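Local coordinates for nickel ABC transporter (Nickel-binding protein) (Bacillus halodurans, PDB 3T66) that probably serves as the extracellular solute-binding component of an ABC transporter, delivering nickel or perhaps peptides for uptake, at residues Gln69-Lys74 against Ile124-Pro129; Thr238-Asn243 against Ser385-Pro390. All coordinates share one frame; numbering follows the deposited sequence.

Interaction 1: residues Gln69-Lys74 against Ile124-Pro129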
loop_
_atom_site.group_PDB
_atom_site.type_symbol
_atom_site.label_atom_id
_atom_site.label_comp_id
_atom_site.label_asym_id
_atom_site.label_seq_id
_atom_site.Cartn_x
_atom_site.Cartn_y
_atom_site.Cartn_z
ATOM N N GLN A 69 12.354 -18.315 13.027
ATOM C CA GLN A 69 13.546 -18.516 12.220
ATOM C C GLN A 69 13.438 -19.793 11.398
ATOM O O GLN A 69 13.812 -19.824 10.220
ATOM C CB GLN A 69 14.782 -18.557 13.097
ATOM C CG GLN A 69 16.047 -18.808 12.297
ATOM C CD GLN A 69 17.315 -18.385 13.008
ATOM O OE1 GLN A 69 18.368 -18.290 12.391
ATOM N NE2 GLN A 69 17.217 -18.116 14.299
ATOM N N HIS A 70 12.916 -20.842 12.016
ATOM C CA HIS A 70 12.683 -22.075 11.296
ATOM C C HIS A 70 11.220 -22.141 10.943
ATOM O O HIS A 70 10.351 -22.256 11.818
ATOM C CB HIS A 70 13.174 -23.273 12.100
ATOM C CG HIS A 70 14.592 -23.118 12.547
ATOM N ND1 HIS A 70 15.662 -23.640 11.845
ATOM C CD2 HIS A 70 15.122 -22.447 13.595
ATOM C CE1 HIS A 70 16.787 -23.319 12.454
ATOM N NE2 HIS A 70 16.488 -22.581 13.512
ATOM N N TRP A 71 10.990 -22.006 9.640
ATOM C CA TRP A 71 9.676 -21.886 9.079
ATOM C C TRP A 71 9.378 -23.129 8.323
ATOM O O TRP A 71 10.266 -23.690 7.690
ATOM C CB TRP A 71 9.636 -20.735 8.091
ATOM C CG TRP A 71 9.800 -19.476 8.731
ATOM C CD1 TRP A 71 10.974 -18.828 8.977
ATOM C CD2 TRP A 71 8.770 -18.683 9.278
ATOM N NE1 TRP A 71 10.733 -17.665 9.629
ATOM C CE2 TRP A 71 9.384 -17.540 9.834
ATOM C CE3 TRP A 71 7.376 -18.823 9.360
ATOM C CZ2 TRP A 71 8.651 -16.517 10.474
ATOM C CZ3 TRP A 71 6.625 -17.797 9.995
ATOM C CH2 TRP A 71 7.272 -16.657 10.537
ATOM N N THR A 72 8.122 -23.544 8.341
ATOM C CA THR A 72 7.715 -24.726 7.611
ATOM C C THR A 72 6.530 -24.390 6.753
ATOM O O THR A 72 5.523 -23.897 7.268
ATOM C CB THR A 72 7.272 -25.821 8.590
ATOM O OG1 THR A 72 8.425 -26.406 9.197
ATOM C CG2 THR A 72 6.459 -26.886 7.872
ATOM N N ILE A 73 6.638 -24.686 5.465
ATOM C CA ILE A 73 5.567 -24.398 4.576
ATOM C C ILE A 73 5.143 -25.663 3.873
ATOM O O ILE A 73 5.913 -26.197 3.099
ATOM C CB ILE A 73 5.966 -23.240 3.613
ATOM C CG1 ILE A 73 6.246 -22.004 4.457
ATOM C CG2 ILE A 73 4.833 -22.867 2.648
ATOM C CD1 ILE A 73 7.310 -21.142 3.936
ATOM N N LYS A 74 3.927 -26.139 4.189
ATOM C CA LYS A 74 3.154 -27.111 3.354
ATOM C C LYS A 74 2.413 -26.457 2.155
ATOM O O LYS A 74 1.647 -25.509 2.322
ATOM C CB LYS A 74 2.158 -27.961 4.195
ATOM N N ILE A 124 12.496 -23.677 5.716
ATOM C CA ILE A 124 13.214 -22.489 5.321
ATOM C C ILE A 124 13.809 -21.930 6.571
ATOM O O ILE A 124 13.168 -21.918 7.615
ATOM C CB ILE A 124 12.301 -21.475 4.611
ATOM C CG1 ILE A 124 12.080 -21.869 3.156
ATOM C CG2 ILE A 124 12.915 -20.114 4.612
ATOM C CD1 ILE A 124 10.852 -21.206 2.528
ATOM N N THR A 125 15.057 -21.498 6.490
ATOM C CA THR A 125 15.730 -20.975 7.669
ATOM C C THR A 125 16.152 -19.639 7.239
ATOM O O THR A 125 16.828 -19.523 6.242
ATOM C CB THR A 125 16.986 -21.798 8.067
ATOM O OG1 THR A 125 16.583 -23.137 8.328
ATOM C CG2 THR A 125 17.598 -21.275 9.313
ATOM N N THR A 126 15.725 -18.630 7.981
ATOM C CA THR A 126 16.074 -17.252 7.698
ATOM C C THR A 126 17.412 -16.982 8.382
ATOM O O THR A 126 17.798 -17.699 9.327
ATOM C CB THR A 126 15.005 -16.340 8.271
ATOM O OG1 THR A 126 14.761 -16.726 9.614
ATOM C CG2 THR A 126 13.716 -16.513 7.544
ATOM N N LYS A 127 18.126 -15.951 7.948
ATOM C CA LYS A 127 19.465 -15.700 8.500
ATOM C C LYS A 127 19.498 -15.626 10.035
ATOM O O LYS A 127 20.442 -16.197 10.756
ATOM C CB LYS A 127 20.051 -14.488 7.823
ATOM C CG LYS A 127 20.478 -14.873 6.392
ATOM C CD LYS A 127 20.303 -13.764 5.331
ATOM C CE LYS A 127 20.905 -14.182 4.003
ATOM N NZ LYS A 127 20.924 -12.975 3.142
ATOM N N GLU A 128 18.389 -15.024 10.472
ATOM C CA GLU A 128 18.056 -14.620 11.829
ATOM C C GLU A 128 16.530 -14.652 12.002
ATOM O O GLU A 128 15.782 -14.544 11.029
ATOM C CB GLU A 128 18.484 -13.166 12.049
ATOM C CG GLU A 128 17.744 -12.115 11.164
ATOM C CD GLU A 128 18.330 -10.703 11.300
ATOM O OE1 GLU A 128 17.566 -9.753 11.575
ATOM O OE2 GLU A 128 19.564 -10.517 11.126
ATOM N N PRO A 129 16.064 -14.710 13.254
ATOM C CA PRO A 129 14.633 -14.689 13.487
ATOM C C PRO A 129 13.972 -13.533 12.733
ATOM O O PRO A 129 14.316 -12.360 12.932
ATOM C CB PRO A 129 14.537 -14.457 14.997
ATOM C CG PRO A 129 15.862 -14.924 15.545
ATOM C CD PRO A 129 16.833 -14.526 14.500
#
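Gln69 reaches across the end of strand 121-126 and lies over the turn that follows it, overlapping Thr126 and Pro129. Its CG sits 3.6 Å from Thr126 OG1. The CG lies opposite the backbone N (chi1 178°) and the chain stays extended beyond it, which carries the amide to the Pro129 ring. The Thr126 hydroxyl is itself held by the turn: OG1 donates to Glu128 O at 2.8 Å, from above the carbonyl plane. The chi1 of 49° leaves the Thr126 methyl on the indole side, where CG2 is 3.8 Å from Trp71 NE1.

The backbones pair antiparallel. Trp71 and Ile124 form a hydrogen-bonded pair, with Trp71 N to Ile124 O and Ile124 N to Trp71 O both at 3.0 Å and nearly straight. Next to it, His70 and Thr125 form a non-hydrogen-bonded pair. Their side chains run side by side. Past this pair Thr126 N bonds to Gln69 O at 3.2 Å.

The face carrying Trp71 and Ile124 is buried. Ile73 crosses toward Ile124 there, the two CD1 atoms meeting at 3.8 Å. Phe133 covers Trp71, Ile124 and Thr126, and the Trp71 and Phe133 rings meet with planes about 45° apart. Trp71 NE1 makes a weak hydrogen bond to Gly68 O.

These are the two central strands of a four-stranded antiparallel sheet, flanked by strands 60-64 and 112-118. The Trp71-Ile124 face is mainly apolar, while His70 and Thr125 lie on the more exposed face. Three backbone bonds fix the register. The Thr126 hydroxyl, near the buried side, is satisfied by Glu128 O and so helps hold the turn against which Gln69 packs.

Interaction 2: residues Thr238-Asn243 against Ser385-Pro390; sequences TFRTHN and SNVTSP
An antiparallel strand pair near the centre of the folded chain joins strand 240-246 to the end of strand 381-387. Thr241 and Asn386 form its hydrogen-bonded pair: Thr241 N to Asn386 O is 2.7 Å and Asn386 N to Thr241 O is 3.1 Å. Arg240 with Val387 and His242 with Ser385 are the non-hydrogen-bonded pairs on either side. A weak bond from Thr388 N to Phe239 O extends the pairing past the strand ends.

Ser385 has OG turned away from its own N (chi1 -172°), which sets it between Arg240 and His242. Arg240 NH1 reaches this OG at 3.0 Å, with the oxygen 27° out of the guanidinium plane. His242 ND1 gives a weak, bent bond, with OG at the ring edge. Val387 CG2 lies over one guanidinium face, and its CG1 packs on Phe239 CB. Ser389 O lies over one face of the Phe239 ring.

On the face of Thr241 and Asn386, Thr241 OG1 bonds to Pro286 O, as does Thr388 OG1 just beyond the strand. Strand 451-464 borders strand 240-246 on its other side. Ser385 OG accepts from Arg240 and, weakly, from His242, so a side-chain link adds to the backbone pairing.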
loop_
_atom_site.group_PDB
_atom_site.type_symbol
_atom_site.label_atom_id
_atom_site.label_comp_id
_atom_site.label_asym_id
_atom_site.label_seq_id
_atom_site.Cartn_x
_atom_site.Cartn_y
_atom_site.Cartn_z
ATOM N N THR A 238 -6.595 2.294 -0.453
ATOM C CA THR A 238 -5.276 1.701 -0.675
ATOM C C THR A 238 -4.543 1.629 0.649
ATOM O O THR A 238 -5.114 1.973 1.630
ATOM C CB THR A 238 -4.480 2.507 -1.680
ATOM N N PHE A 239 -3.317 1.135 0.720
ATOM C CA PHE A 239 -2.699 1.044 2.049
ATOM C C PHE A 239 -1.986 2.293 2.431
ATOM O O PHE A 239 -1.582 2.423 3.592
ATOM C CB PHE A 239 -1.676 -0.076 2.177
ATOM C CG PHE A 239 -2.268 -1.418 2.120
ATOM C CD1 PHE A 239 -1.689 -2.412 1.367
ATOM C CD2 PHE A 239 -3.431 -1.696 2.788
ATOM C CE1 PHE A 239 -2.280 -3.659 1.306
ATOM C CE2 PHE A 239 -3.996 -2.936 2.716
ATOM C CZ PHE A 239 -3.432 -3.898 1.979
ATOM N N ARG A 240 -1.781 3.188 1.459
ATOM C CA ARG A 240 -1.057 4.431 1.749
ATOM C C ARG A 240 -1.930 5.441 2.471
ATOM O O ARG A 240 -3.150 5.420 2.336
ATOM C CB ARG A 240 -0.435 5.014 0.499
ATOM C CG ARG A 240 -1.029 6.287 -0.045
ATOM C CD ARG A 240 0.063 7.080 -0.790
ATOM N NE ARG A 240 1.071 6.240 -1.455
ATOM C CZ ARG A 240 2.330 6.093 -1.039
ATOM N NH1 ARG A 240 2.768 6.709 0.054
ATOM N NH2 ARG A 240 3.154 5.318 -1.722
ATOM N N THR A 241 -1.316 6.289 3.285
ATOM C CA THR A 241 -2.076 7.231 4.072
ATOM C C THR A 241 -1.334 8.532 3.980
ATOM O O THR A 241 -0.087 8.536 4.033
ATOM C CB THR A 241 -2.216 6.767 5.558
ATOM O OG1 THR A 241 -3.119 5.660 5.633
ATOM C CG2 THR A 241 -2.784 7.873 6.479
ATOM N N HIS A 242 -2.074 9.632 3.823
ATOM C CA HIS A 242 -1.420 10.922 3.937
ATOM C C HIS A 242 -1.482 11.431 5.339
ATOM O O HIS A 242 -2.483 11.234 6.009
ATOM C CB HIS A 242 -2.038 11.953 3.008
ATOM C CG HIS A 242 -1.826 11.643 1.573
ATOM N ND1 HIS A 242 -0.704 10.980 1.123
ATOM C CD2 HIS A 242 -2.600 11.867 0.489
ATOM C CE1 HIS A 242 -0.787 10.834 -0.187
ATOM N NE2 HIS A 242 -1.926 11.366 -0.595
ATOM N N ASN A 243 -0.435 12.111 5.770
ATOM C CA ASN A 243 -0.466 12.724 7.072
ATOM C C ASN A 243 0.369 13.968 7.167
ATOM O O ASN A 243 1.239 14.231 6.327
ATOM C CB ASN A 243 0.063 11.730 8.110
ATOM C CG ASN A 243 1.478 11.286 7.815
ATOM O OD1 ASN A 243 2.395 12.099 7.700
ATOM N ND2 ASN A 243 1.663 9.979 7.676
ATOM N N SER A 385 3.649 11.220 3.438
ATOM C CA SER A 385 2.872 10.080 2.891
ATOM C C SER A 385 3.584 8.746 3.061
ATOM O O SER A 385 4.729 8.646 2.724
ATOM C CB SER A 385 2.594 10.321 1.394
ATOM O OG SER A 385 1.704 9.376 0.826
ATOM N N ASN A 386 2.906 7.723 3.564
ATOM C CA ASN A 386 3.501 6.375 3.662
ATOM C C ASN A 386 2.526 5.312 3.238
ATOM O O ASN A 386 1.304 5.498 3.349
ATOM C CB ASN A 386 3.828 6.015 5.102
ATOM C CG ASN A 386 4.270 7.200 5.939
ATOM O OD1 ASN A 386 5.458 7.552 5.931
ATOM N ND2 ASN A 386 3.323 7.792 6.714
ATOM N N VAL A 387 3.047 4.172 2.785
ATOM C CA VAL A 387 2.220 2.946 2.758
ATOM C C VAL A 387 2.510 2.261 4.076
ATOM O O VAL A 387 3.658 1.930 4.346
ATOM C CB VAL A 387 2.594 1.971 1.674
ATOM C CG1 VAL A 387 1.441 1.076 1.444
ATOM C CG2 VAL A 387 2.935 2.679 0.416
ATOM N N THR A 388 1.474 2.062 4.894
ATOM C CA THR A 388 1.675 1.722 6.308
ATOM C C THR A 388 1.573 0.206 6.568
ATOM O O THR A 388 2.068 -0.303 7.596
ATOM C CB THR A 388 0.684 2.473 7.195
ATOM O OG1 THR A 388 -0.614 1.987 6.927
ATOM C CG2 THR A 388 0.677 3.900 6.871
ATOM N N SER A 389 0.937 -0.504 5.637
ATOM C CA SER A 389 0.669 -1.916 5.807
ATOM C C SER A 389 0.738 -2.596 4.439
ATOM O O SER A 389 -0.281 -3.044 3.873
ATOM C CB SER A 389 -0.682 -2.089 6.446
ATOM O OG SER A 389 -1.640 -1.370 5.707
ATOM N N PRO A 390 1.962 -2.711 3.911
ATOM C CA PRO A 390 2.176 -2.950 2.479
ATOM C C PRO A 390 1.599 -4.297 2.046
ATOM O O PRO A 390 1.036 -4.409 0.922
ATOM C CB PRO A 390 3.709 -2.961 2.338
ATOM C CG PRO A 390 4.269 -2.673 3.742
ATOM C CD PRO A 390 3.164 -3.032 4.695
#

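How the interactions relate
From the N terminus, interaction 1 comes first. It brings 124-129 back to 69-74 and closes a loop of 49 residues that includes helices 89-100 and 104-110. Interaction 2 opens later and closes a much longer loop, with 141 residues between 238-243 and 385-390. The two are in series and neither nest nor cross. Interaction 1 joins the inner strands of a small four-stranded sheet toward the periphery. Interaction 2 lies near the centre of the chain and joins strand 240-246, itself paired with strand 451-464, to strand 381-387. The centres are about 28 Å apart and the nearest atoms about 15 Å, without touching.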